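Local coordinates for uncharacterized protein (Bacteroides ovatus, PDB 4DQA) that is of unknown function but probably binds carbohydrate, joining a BT_3987-like N-terminal domain to a concanavalin A-like lectin/glucanase domain, at residues E57-K61 with Y62-Y66; P217-N221 with R222-V226; T229-Q232 with P233-K236; R287-S290 with V291-E295; I329-T333 with G334-G338. All blocks are in the same frame, centred on the assembly; numbering follows the deposited sequence.

Contact 1: residues E57-K61 with Y62-Y66; sequences EYNAK and YGTNY
The C-terminal end of helix 52-62 is tied to the loop that follows it by an asparagine, N59, and by a cluster of three tyrosines, Y58, Y62 and Y66. The amide of N59 is the hub. Its OD1 takes the hydroxyl of T64, OG1 to OD1 2.7 Å, in the carbonyl plane and on a lone pair. The same OD1 takes Y66 N at 3.1 Å, a donor tilted from that plane. On the other branch N59 ND2 gives a hydrogen bond to Y66 O at 2.9 Å. This bond lies in the amide plane, and bonds at both ends fix the rotation of the amide. Y62 N bonds to Y58 O at 3.0 Å; after it N59 O receives weak bonds from G63 N and T64 N. G63 then leaves helical geometry with positive phi, and the chain turns back toward N59. The turn lies in the N-terminal, E-set-like part of the protein. Beside it Y62 sends an edge to the face of Y58. CD2 sits over the ring centre, the centroids are 4.6 Å apart and the planes stand at 51°. K61 covers a face of the Y62 ring itself. CG of K61 lies anti to the backbone N (chi1 -177°) and the chain beyond it is extended, alongside the ring. CG stands over the ring centre, 3.9 Å from the centroid. Y66 meets Y58 obliquely, CE2 to CE1 3.9 Å. One water joins the hydroxyls of Y58 and Y66. Y58 OH also bonds to E15, while the Y66 ring packs on F132 and strand 107-117.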
# COMPACT_ATOMS: atom_id res chain seq x y z
N GLU A 57 -0.25 12.60 20.03
CA GLU A 57 -0.01 11.95 21.32
C GLU A 57 -0.54 10.54 21.35
O GLU A 57 0.08 9.65 21.94
CB GLU A 57 -0.64 12.71 22.48
CG GLU A 57 0.02 13.98 22.86
CD GLU A 57 -0.63 14.56 24.10
OE1 GLU A 57 -1.67 15.22 23.98
OE2 GLU A 57 -0.07 14.38 25.20
N TYR A 58 -1.72 10.33 20.76
CA TYR A 58 -2.32 9.01 20.72
C TYR A 58 -1.43 8.09 19.90
O TYR A 58 -1.08 6.97 20.30
CB TYR A 58 -3.74 9.11 20.10
CG TYR A 58 -4.53 7.83 20.20
CD1 TYR A 58 -4.31 6.80 19.33
CD2 TYR A 58 -5.55 7.70 21.14
CE1 TYR A 58 -5.04 5.63 19.40
CE2 TYR A 58 -6.30 6.53 21.22
CZ TYR A 58 -6.03 5.51 20.35
OH TYR A 58 -6.74 4.31 20.39
N ASN A 59 -1.01 8.55 18.73
CA ASN A 59 -0.19 7.70 17.87
C ASN A 59 1.14 7.38 18.54
O ASN A 59 1.66 6.27 18.42
CB ASN A 59 0.05 8.39 16.54
CG ASN A 59 -1.16 8.31 15.60
OD1 ASN A 59 -2.01 7.43 15.73
ND2 ASN A 59 -1.21 9.23 14.65
N ALA A 60 1.69 8.34 19.28
CA ALA A 60 2.97 8.08 19.96
C ALA A 60 2.79 7.07 21.11
O ALA A 60 3.63 6.20 21.35
CB ALA A 60 3.57 9.38 20.45
N LYS A 61 1.71 7.21 21.86
CA LYS A 61 1.42 6.34 22.99
C LYS A 61 1.18 4.89 22.57
O LYS A 61 1.62 3.94 23.24
CB LYS A 61 0.20 6.87 23.73
CG LYS A 61 -0.20 6.11 24.98
CD LYS A 61 -1.26 6.91 25.74
CE LYS A 61 -1.71 6.19 26.98
NZ LYS A 61 -2.79 6.96 27.68
N TYR A 62 0.52 4.73 21.43
CA TYR A 62 0.10 3.40 20.96
C TYR A 62 0.82 2.93 19.68
O TYR A 62 0.64 1.78 19.23
CB TYR A 62 -1.43 3.41 20.77
CG TYR A 62 -2.22 3.70 22.04
CD1 TYR A 62 -2.25 2.79 23.08
CD2 TYR A 62 -2.91 4.89 22.19
CE1 TYR A 62 -2.95 3.07 24.23
CE2 TYR A 62 -3.61 5.16 23.34
CZ TYR A 62 -3.63 4.25 24.36
OH TYR A 62 -4.34 4.53 25.51
N GLY A 63 1.65 3.77 19.08
CA GLY A 63 2.38 3.37 17.88
C GLY A 63 1.45 3.17 16.69
O GLY A 63 1.74 2.39 15.78
N THR A 64 0.34 3.88 16.71
CA THR A 64 -0.66 3.78 15.65
C THR A 64 -0.36 4.82 14.61
O THR A 64 0.60 5.60 14.71
CB THR A 64 -2.08 3.93 16.18
OG1 THR A 64 -2.15 5.07 17.05
CG2 THR A 64 -2.46 2.74 16.98
N ASN A 65 -1.20 4.83 13.58
CA ASN A 65 -0.91 5.65 12.41
C ASN A 65 -2.14 6.40 11.94
O ASN A 65 -2.32 6.67 10.75
CB ASN A 65 -0.36 4.79 11.28
CG ASN A 65 0.90 5.37 10.68
OD1 ASN A 65 1.95 4.71 10.65
ND2 ASN A 65 0.82 6.62 10.22
N TYR A 66 -2.99 6.80 12.88
CA TYR A 66 -4.20 7.52 12.51
C TYR A 66 -3.92 8.90 11.93
O TYR A 66 -3.07 9.66 12.41
CB TYR A 66 -5.17 7.63 13.69
CG TYR A 66 -5.68 6.29 14.15
CD1 TYR A 66 -6.63 5.59 13.41
CD2 TYR A 66 -5.20 5.72 15.31
CE1 TYR A 66 -7.09 4.36 13.83
CE2 TYR A 66 -5.65 4.49 15.74
CZ TYR A 66 -6.59 3.82 15.00
OH TYR A 66 -7.04 2.59 15.43
O HOH W 1 -7.32 2.44 18.26

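Contact 2: residues P217-N221 with R222-V226; sequences PLLTN and RWYHV
L218 and Y224 make the tight part of this contact, where the loop 217-221 folds back over the start of strand 223-231. The methyl CD2 of L218 sits over the centre of the Y224 ring. It is 3.6 Å from the centroid and 8° off the ring normal, a CH-pi contact. The two side chains run past each other in opposite directions. For Y224, chi1 is -67°, with CG anti to the carbonyl carbon, and this carries the ring back across the loop. Its hydroxyl then reaches the backbone of the next loop residue. L219 N gives Y224 OH a hydrogen bond of 2.9 Å, nearly straight at 171°. The bond fixes the outer end of the ring while the leucine holds one face. L219 O lies at the ring edge, near its plane.

The outer side is looser. L219 CD1 meets the edge of the R222 guanidinium at NH1, 3.7 Å away. The arginine chain is extended from CG to NE and crosses the leucine obliquely. Elsewhere, at the edge of the Y224 ring, a water donates to L219 O at 2.7 Å and to R222 O at 2.6 Å, bridging the carbonyls on the two sides of N221. L218 also packs inward on L204 of strand 203-208. The arrangement is that of a loop folded onto the start of a sheet strand, consistent with the beta-sandwich of the concanavalin A-like superfamily.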
# COMPACT_ATOMS: atom_id res chain seq x y z
N PRO A 217 8.13 -24.47 -4.46
CA PRO A 217 7.46 -23.96 -5.67
C PRO A 217 6.36 -22.94 -5.39
O PRO A 217 5.81 -22.89 -4.28
CB PRO A 217 6.85 -25.22 -6.28
CG PRO A 217 6.56 -26.11 -5.09
CD PRO A 217 7.68 -25.84 -4.12
N LEU A 218 6.05 -22.13 -6.39
CA LEU A 218 4.83 -21.34 -6.40
C LEU A 218 3.71 -22.13 -7.05
O LEU A 218 3.95 -22.94 -7.96
CB LEU A 218 5.02 -20.04 -7.19
CG LEU A 218 6.08 -19.10 -6.68
CD1 LEU A 218 6.10 -17.86 -7.55
CD2 LEU A 218 5.81 -18.73 -5.22
N LEU A 219 2.50 -21.91 -6.56
CA LEU A 219 1.29 -22.42 -7.19
C LEU A 219 0.80 -21.49 -8.29
O LEU A 219 1.14 -20.30 -8.33
CB LEU A 219 0.17 -22.54 -6.14
CG LEU A 219 0.31 -23.59 -5.05
CD1 LEU A 219 -0.66 -23.24 -3.91
CD2 LEU A 219 -0.02 -24.94 -5.58
N THR A 220 -0.01 -22.04 -9.18
CA THR A 220 -0.78 -21.25 -10.13
C THR A 220 -2.06 -20.73 -9.45
O THR A 220 -2.48 -21.23 -8.39
CB THR A 220 -1.24 -22.06 -11.36
OG1 THR A 220 -2.14 -23.11 -10.95
CG2 THR A 220 -0.05 -22.66 -12.09
N ASN A 221 -2.66 -19.71 -10.06
CA ASN A 221 -3.97 -19.21 -9.65
C ASN A 221 -3.96 -18.76 -8.19
O ASN A 221 -4.92 -19.00 -7.45
CB ASN A 221 -5.05 -20.27 -9.87
CG ASN A 221 -6.46 -19.71 -9.75
OD1 ASN A 221 -6.72 -18.55 -10.09
ND2 ASN A 221 -7.38 -20.52 -9.27
N ARG A 222 -2.86 -18.12 -7.79
CA ARG A 222 -2.69 -17.61 -6.43
C ARG A 222 -1.87 -16.33 -6.53
O ARG A 222 -0.84 -16.29 -7.21
CB ARG A 222 -1.97 -18.65 -5.58
CG ARG A 222 -1.66 -18.18 -4.20
CD ARG A 222 -1.34 -19.31 -3.31
NE ARG A 222 -0.79 -18.79 -2.07
CZ ARG A 222 -0.44 -19.54 -1.04
NH1 ARG A 222 -0.59 -20.86 -1.10
NH2 ARG A 222 0.07 -18.96 0.04
N TRP A 223 -2.31 -15.27 -5.84
CA TRP A 223 -1.50 -14.07 -5.75
C TRP A 223 -0.35 -14.25 -4.77
O TRP A 223 -0.54 -14.74 -3.66
CB TRP A 223 -2.33 -12.86 -5.33
CG TRP A 223 -3.20 -12.35 -6.42
CD1 TRP A 223 -4.54 -12.57 -6.59
CD2 TRP A 223 -2.77 -11.58 -7.55
NE1 TRP A 223 -4.96 -11.96 -7.75
CE2 TRP A 223 -3.88 -11.37 -8.36
CE3 TRP A 223 -1.54 -11.04 -7.94
CZ2 TRP A 223 -3.80 -10.63 -9.55
CZ3 TRP A 223 -1.46 -10.31 -9.10
CH2 TRP A 223 -2.59 -10.13 -9.91
N TYR A 224 0.83 -13.81 -5.20
CA TYR A 224 2.02 -13.72 -4.36
C TYR A 224 2.64 -12.35 -4.51
O TYR A 224 2.69 -11.80 -5.62
CB TYR A 224 3.08 -14.72 -4.81
CG TYR A 224 2.76 -16.17 -4.62
CD1 TYR A 224 3.00 -16.80 -3.42
CD2 TYR A 224 2.25 -16.93 -5.66
CE1 TYR A 224 2.74 -18.14 -3.26
CE2 TYR A 224 1.98 -18.25 -5.52
CZ TYR A 224 2.22 -18.87 -4.33
OH TYR A 224 1.97 -20.23 -4.21
N HIS A 225 3.18 -11.81 -3.42
CA HIS A 225 4.09 -10.69 -3.55
C HIS A 225 5.50 -11.23 -3.64
O HIS A 225 5.89 -12.06 -2.79
CB HIS A 225 3.97 -9.74 -2.36
CG HIS A 225 4.76 -8.49 -2.54
ND1 HIS A 225 5.99 -8.29 -1.94
CD2 HIS A 225 4.51 -7.38 -3.28
CE1 HIS A 225 6.46 -7.11 -2.31
NE2 HIS A 225 5.58 -6.54 -3.12
N VAL A 226 6.24 -10.81 -4.64
CA VAL A 226 7.61 -11.28 -4.83
C VAL A 226 8.55 -10.10 -4.90
O VAL A 226 8.21 -9.05 -5.44
CB VAL A 226 7.76 -12.18 -6.07
CG1 VAL A 226 6.82 -13.40 -5.99
CG2 VAL A 226 7.54 -11.42 -7.36
O HOH W 2 0.38 -17.82 -8.94

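Contact 3: residues T229-Q232 with P233-K236; sequences TYDQ and PTGK
K236 O is gripped from two sides, by D231 N at 2.8 Å and by a water at 2.9 Å. The backbone bond is straight, 178° at the hydrogen. The water also reaches T229 OG1, and Y230 CA adds a weaker CH...O contact to the same oxygen. This closes the beta hairpin between strands 223-231 and 236-241, and its turn carries a G1 beta bulge. G235 and K236 both face D231, and the positive phi of G235 suits the bulge position. G235 N bonds to D231 O at 2.7 Å. In the conformer described, the D231 side chain reaches toward T234. Chi1 of -172° swings CG of D231 away from the backbone N, and OD1 receives T234 N at 3.2 Å, from above the carboxylate plane. T234 OG1 forms an ST turn by accepting K236 N at 3.2 Å. P233 presses CD against D231 OD1. One face of the Y230 ring lies against Q232 CA. Its hydroxyl bonds to I253 O, and its edge faces the bulge, with CE1 3.5 Å from G235 O.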
# COMPACT_ATOMS: atom_id res chain seq x y z
N THR A 229 16.00 -8.09 -3.59
CA THR A 229 16.75 -6.93 -3.11
C THR A 229 18.24 -7.23 -3.17
O THR A 229 18.66 -8.38 -3.05
CB THR A 229 16.38 -6.52 -1.67
OG1 THR A 229 16.78 -7.54 -0.74
CG2 THR A 229 14.89 -6.24 -1.53
N TYR A 230 19.03 -6.18 -3.37
CA TYR A 230 20.47 -6.29 -3.16
C TYR A 230 20.93 -5.03 -2.47
O TYR A 230 20.64 -3.93 -2.91
CB TYR A 230 21.20 -6.41 -4.49
CG TYR A 230 22.71 -6.41 -4.41
CD1 TYR A 230 23.39 -7.28 -3.57
CD2 TYR A 230 23.45 -5.58 -5.23
CE1 TYR A 230 24.78 -7.32 -3.55
CE2 TYR A 230 24.84 -5.60 -5.20
CZ TYR A 230 25.49 -6.47 -4.37
OH TYR A 230 26.86 -6.48 -4.36
N ASP A 231 21.62 -5.23 -1.35
CA ASP A 231 22.23 -4.15 -0.58
C ASP A 231 23.72 -4.19 -0.90
O ASP A 231 24.44 -5.05 -0.40
CB ASP A 231 22.00 -4.42 0.91
CG ASP A 231 22.43 -3.26 1.79
OD1 ASP A 231 23.57 -2.77 1.66
OD2 ASP A 231 21.60 -2.85 2.64
N GLN A 232 24.16 -3.28 -1.76
CA GLN A 232 25.53 -3.37 -2.25
C GLN A 232 26.60 -3.22 -1.14
O GLN A 232 27.58 -3.96 -1.14
CB GLN A 232 25.74 -2.37 -3.39
CG GLN A 232 27.18 -2.30 -3.89
CD GLN A 232 28.00 -1.29 -3.11
OE1 GLN A 232 27.51 -0.21 -2.76
NE2 GLN A 232 29.26 -1.62 -2.84
N PRO A 233 26.41 -2.30 -0.18
CA PRO A 233 27.44 -2.23 0.85
C PRO A 233 27.57 -3.49 1.70
O PRO A 233 28.70 -3.86 2.05
CB PRO A 233 26.99 -1.05 1.73
CG PRO A 233 26.20 -0.21 0.85
CD PRO A 233 25.53 -1.11 -0.17
N THR A 234 26.46 -4.11 2.07
CA THR A 234 26.56 -5.30 2.91
C THR A 234 26.83 -6.52 2.07
O THR A 234 27.28 -7.56 2.57
CB THR A 234 25.30 -5.56 3.73
OG1 THR A 234 24.22 -5.88 2.84
CG2 THR A 234 24.94 -4.36 4.58
N GLY A 235 26.49 -6.42 0.79
CA GLY A 235 26.61 -7.54 -0.14
C GLY A 235 25.44 -8.50 -0.10
O GLY A 235 25.41 -9.47 -0.86
N LYS A 236 24.46 -8.25 0.76
CA LYS A 236 23.36 -9.20 0.95
C LYS A 236 22.28 -9.01 -0.08
O LYS A 236 21.87 -7.89 -0.40
CB LYS A 236 22.75 -9.06 2.34
CG LYS A 236 23.75 -9.35 3.45
CD LYS A 236 23.14 -9.12 4.82
CE LYS A 236 22.11 -10.20 5.17
NZ LYS A 236 21.58 -10.08 6.57
O HOH W 3 19.14 -7.54 0.52

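Contact 4: residues R287-S290 with V291-E295; sequences RVWS and VARTE
The strand ends at W289, S290 (psi 24°) breaks the extended path, and the chain then runs extended again through V291 to R293, bringing the arginine back to the tryptophan. No hydrogen bond joins the two segments, so the contact rests on stacking.

The R293 side chain lies along the indole from one ring to the other. CG stands over the five-membered ring, 3.8 Å from its centroid and 5° off the normal. CD follows over the shared bond, near CD2 and CE2. NE comes to 3.5 Å from CZ2. The guanidinium lies flat on the six-membered ring, with its plane 9° from the ring plane. Its CZ is 3.5 Å from CH2, and 3.8 Å from the ring centroid. The chain gets there by folding: it is bent at chi2 and chi3, so the arginine follows the indole and does not point past it. At the other end of the tryptophan, V291 CG2 touches CB of W289 at 4.1 Å.

The loop is fixed to the neighbouring strand 163-171, since T164 OG1 bonds both V291 O and R293 N. Past R293, T294 is the N-cap of helix 295-300. W289 NE1 donates to E166 OE2, which also meets R287 NH1 in a salt bridge. The cation is thus stacked on an indole whose N-H points to a carboxylate, a pairing that would probably enrich the ring in electrons and strengthen the cation-pi attraction.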
# COMPACT_ATOMS: atom_id res chain seq x y z
N ARG A 287 7.35 -2.71 -9.44
CA ARG A 287 8.23 -1.60 -9.08
C ARG A 287 9.68 -1.94 -9.20
O ARG A 287 10.09 -3.07 -8.93
CB ARG A 287 7.98 -1.14 -7.65
CG ARG A 287 6.50 -0.96 -7.31
CD ARG A 287 6.34 -0.57 -5.84
NE ARG A 287 4.93 -0.69 -5.45
CZ ARG A 287 4.50 -1.12 -4.28
NH1 ARG A 287 5.36 -1.47 -3.33
NH2 ARG A 287 3.20 -1.19 -4.05
N VAL A 288 10.49 -0.93 -9.52
CA VAL A 288 11.94 -1.03 -9.40
C VAL A 288 12.38 0.14 -8.55
O VAL A 288 11.95 1.27 -8.78
CB VAL A 288 12.64 -0.93 -10.74
CG1 VAL A 288 14.17 -0.97 -10.54
CG2 VAL A 288 12.24 -2.06 -11.66
N TRP A 289 13.23 -0.13 -7.56
CA TRP A 289 13.77 0.91 -6.69
C TRP A 289 15.27 0.93 -6.82
O TRP A 289 15.91 -0.10 -7.02
CB TRP A 289 13.46 0.61 -5.22
CG TRP A 289 12.04 0.47 -4.84
CD1 TRP A 289 11.24 -0.62 -5.03
CD2 TRP A 289 11.23 1.44 -4.14
NE1 TRP A 289 9.98 -0.38 -4.51
CE2 TRP A 289 9.97 0.87 -3.95
CE3 TRP A 289 11.46 2.75 -3.68
CZ2 TRP A 289 8.92 1.55 -3.32
CZ3 TRP A 289 10.42 3.42 -3.05
CH2 TRP A 289 9.17 2.82 -2.88
N SER A 290 15.85 2.12 -6.62
CA SER A 290 17.30 2.27 -6.58
C SER A 290 17.87 2.20 -5.14
O SER A 290 18.95 2.75 -4.85
CB SER A 290 17.68 3.61 -7.22
OG SER A 290 17.04 4.67 -6.54
N VAL A 291 17.13 1.53 -4.26
CA VAL A 291 17.58 1.19 -2.92
C VAL A 291 17.17 -0.24 -2.62
O VAL A 291 16.29 -0.79 -3.32
CB VAL A 291 16.95 2.10 -1.86
CG1 VAL A 291 17.35 3.54 -2.12
CG2 VAL A 291 15.42 1.96 -1.83
N ALA A 292 17.79 -0.84 -1.61
CA ALA A 292 17.34 -2.13 -1.10
C ALA A 292 16.23 -1.85 -0.10
O ALA A 292 16.48 -1.32 0.99
CB ALA A 292 18.50 -2.89 -0.43
N ARG A 293 15.00 -2.19 -0.45
CA ARG A 293 13.91 -1.98 0.47
C ARG A 293 14.02 -2.98 1.61
O ARG A 293 14.36 -4.15 1.41
CB ARG A 293 12.57 -2.15 -0.27
CG ARG A 293 12.33 -1.12 -1.35
CD ARG A 293 11.93 0.22 -0.76
NE ARG A 293 10.51 0.22 -0.46
CZ ARG A 293 9.87 1.23 0.12
NH1 ARG A 293 10.53 2.30 0.51
NH2 ARG A 293 8.56 1.14 0.31
N THR A 294 13.73 -2.53 2.81
CA THR A 294 13.82 -3.42 3.96
C THR A 294 12.62 -4.39 3.94
O THR A 294 11.62 -4.15 3.23
CB THR A 294 13.78 -2.63 5.27
OG1 THR A 294 12.50 -2.00 5.41
CG2 THR A 294 14.88 -1.53 5.32
N GLU A 295 12.72 -5.47 4.71
CA GLU A 295 11.60 -6.42 4.85
C GLU A 295 10.33 -5.68 5.27
O GLU A 295 9.25 -5.94 4.75
CB GLU A 295 11.91 -7.48 5.90
CG GLU A 295 13.03 -8.39 5.55
CD GLU A 295 13.03 -9.65 6.41
OE1 GLU A 295 12.01 -9.90 7.10
OE2 GLU A 295 14.06 -10.37 6.40

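Contact 5: residues I329-T333 with G334-G338; sequences IKDAT and GRING
I329 and G338 face each other across a short antiparallel hairpin, and backbone bonds come first. They form a hydrogen-bonded pair, I329 N to G338 O at 2.7 Å and G338 N to I329 O at 2.9 Å. K330 and N337 follow as the non-hydrogen-bonded pair. D331 N then bonds to I336 O at 2.9 Å, nearly straight. A type I turn runs from D331 to G334, whose positive phi carries the chain into the return arm.

The carboxylate of D331 accepts the second group of bonds. OD1 is met by I336 N at 2.9 Å, from above the carboxylate plane, and more weakly by R335 N. OD2 uses its syn lone pair for T333 OG1, 2.7 Å away, and also accepts Y315 N from strand 312-316. The group is therefore fixed at both oxygens inside the turn. T333 OG1 is used twice, because it also receives R335 N at 3.0 Å. That makes an ST turn. Its chi1 of 68° places the hydroxyl where it can meet both.

Side-chain pairing comes third. In one of two modelled conformers K330 bends at chi3 and chi4 and lies beside N337, NZ to OD1 2.8 Å, on the outer face. The buried I336 and I329 pack on the opposite side: I336 on L314 and V152, I329 on I150. This is a beta hairpin within a five-stranded antiparallel sheet, its turn braced by an aspartate.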
# COMPACT_ATOMS: atom_id res chain seq x y z
N ILE A 329 3.38 2.59 -22.66
CA ILE A 329 2.67 2.59 -21.38
C ILE A 329 3.50 3.47 -20.43
O ILE A 329 4.69 3.17 -20.14
CB ILE A 329 2.38 1.18 -20.82
CG1 ILE A 329 1.63 1.28 -19.49
CG2 ILE A 329 3.66 0.34 -20.68
CD1 ILE A 329 1.11 -0.09 -18.98
N LYS A 330 2.89 4.56 -19.98
CA LYS A 330 3.58 5.53 -19.14
C LYS A 330 3.46 5.13 -17.69
O LYS A 330 2.36 4.90 -17.20
CB LYS A 330 2.97 6.91 -19.35
CG LYS A 330 2.92 7.31 -20.80
CD LYS A 330 2.31 8.70 -21.00
CE LYS A 330 3.12 9.77 -20.29
NZ LYS A 330 4.39 10.08 -21.00
N ASP A 331 4.59 5.03 -17.00
CA ASP A 331 4.54 4.58 -15.62
C ASP A 331 4.01 5.68 -14.69
O ASP A 331 3.83 6.85 -15.08
CB ASP A 331 5.90 4.05 -15.17
CG ASP A 331 6.73 5.10 -14.50
OD1 ASP A 331 6.89 6.20 -15.09
OD2 ASP A 331 7.23 4.83 -13.37
N ALA A 332 3.73 5.26 -13.46
CA ALA A 332 3.12 6.11 -12.44
C ALA A 332 4.02 7.19 -11.90
O ALA A 332 3.53 8.23 -11.48
CB ALA A 332 2.60 5.25 -11.33
N THR A 333 5.34 6.98 -11.93
CA THR A 333 6.27 8.03 -11.49
C THR A 333 6.34 9.19 -12.47
O THR A 333 6.83 10.27 -12.14
CB THR A 333 7.70 7.54 -11.27
OG1 THR A 333 8.30 7.18 -12.53
CG2 THR A 333 7.77 6.37 -10.28
N GLY A 334 5.90 8.96 -13.70
CA GLY A 334 6.11 9.95 -14.74
C GLY A 334 7.50 9.93 -15.33
O GLY A 334 7.84 10.80 -16.15
N ARG A 335 8.33 8.97 -14.92
CA ARG A 335 9.73 8.96 -15.36
C ARG A 335 9.99 8.06 -16.56
O ARG A 335 10.96 8.30 -17.31
CB ARG A 335 10.66 8.51 -14.22
CG ARG A 335 10.64 9.47 -13.07
CD ARG A 335 11.37 8.91 -11.85
NE ARG A 335 12.80 8.69 -12.07
CZ ARG A 335 13.73 9.63 -11.99
NH1 ARG A 335 13.40 10.88 -11.72
NH2 ARG A 335 15.02 9.33 -12.19
N ILE A 336 9.13 7.07 -16.75
CA ILE A 336 9.38 5.99 -17.71
C ILE A 336 8.26 5.87 -18.73
O ILE A 336 7.10 5.70 -18.38
CB ILE A 336 9.46 4.62 -17.02
CG1 ILE A 336 10.57 4.58 -15.97
CG2 ILE A 336 9.68 3.48 -18.05
CD1 ILE A 336 11.89 4.92 -16.51
N ASN A 337 8.63 5.93 -20.01
CA ASN A 337 7.69 5.59 -21.08
C ASN A 337 8.07 4.25 -21.65
O ASN A 337 9.00 4.15 -22.46
CB ASN A 337 7.80 6.65 -22.18
CG ASN A 337 7.33 8.00 -21.73
OD1 ASN A 337 6.35 8.10 -21.01
ND2 ASN A 337 8.05 9.05 -22.12
N GLY A 338 7.40 3.19 -21.21
CA GLY A 338 7.73 1.85 -21.63
C GLY A 338 7.08 1.50 -22.95
O GLY A 338 5.97 1.95 -23.24
O HOH W 4 5.59 8.06 -17.22

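Overall arrangement
From the N terminus, contact 1 closes the end of helix 52-62 in the first domain. The other four lie in the second half of the chain, and contact 1 is about 27 to 36 Å from them between centres. Contacts 2 and 3 bracket strand 223-231, one at its start and one at its hairpin end. Contact 4 follows strand 282-289 of the same sheet and leads into helix 295-300. It touches contact 3, where A292 CB meets Y230 O at 3.4 Å. Contact 5 closes the hairpin 328-330/337-340 in a separate five-stranded antiparallel sheet, about 18 Å from contact 4 between centres. All five are in series along the chain, and none nests or crosses another.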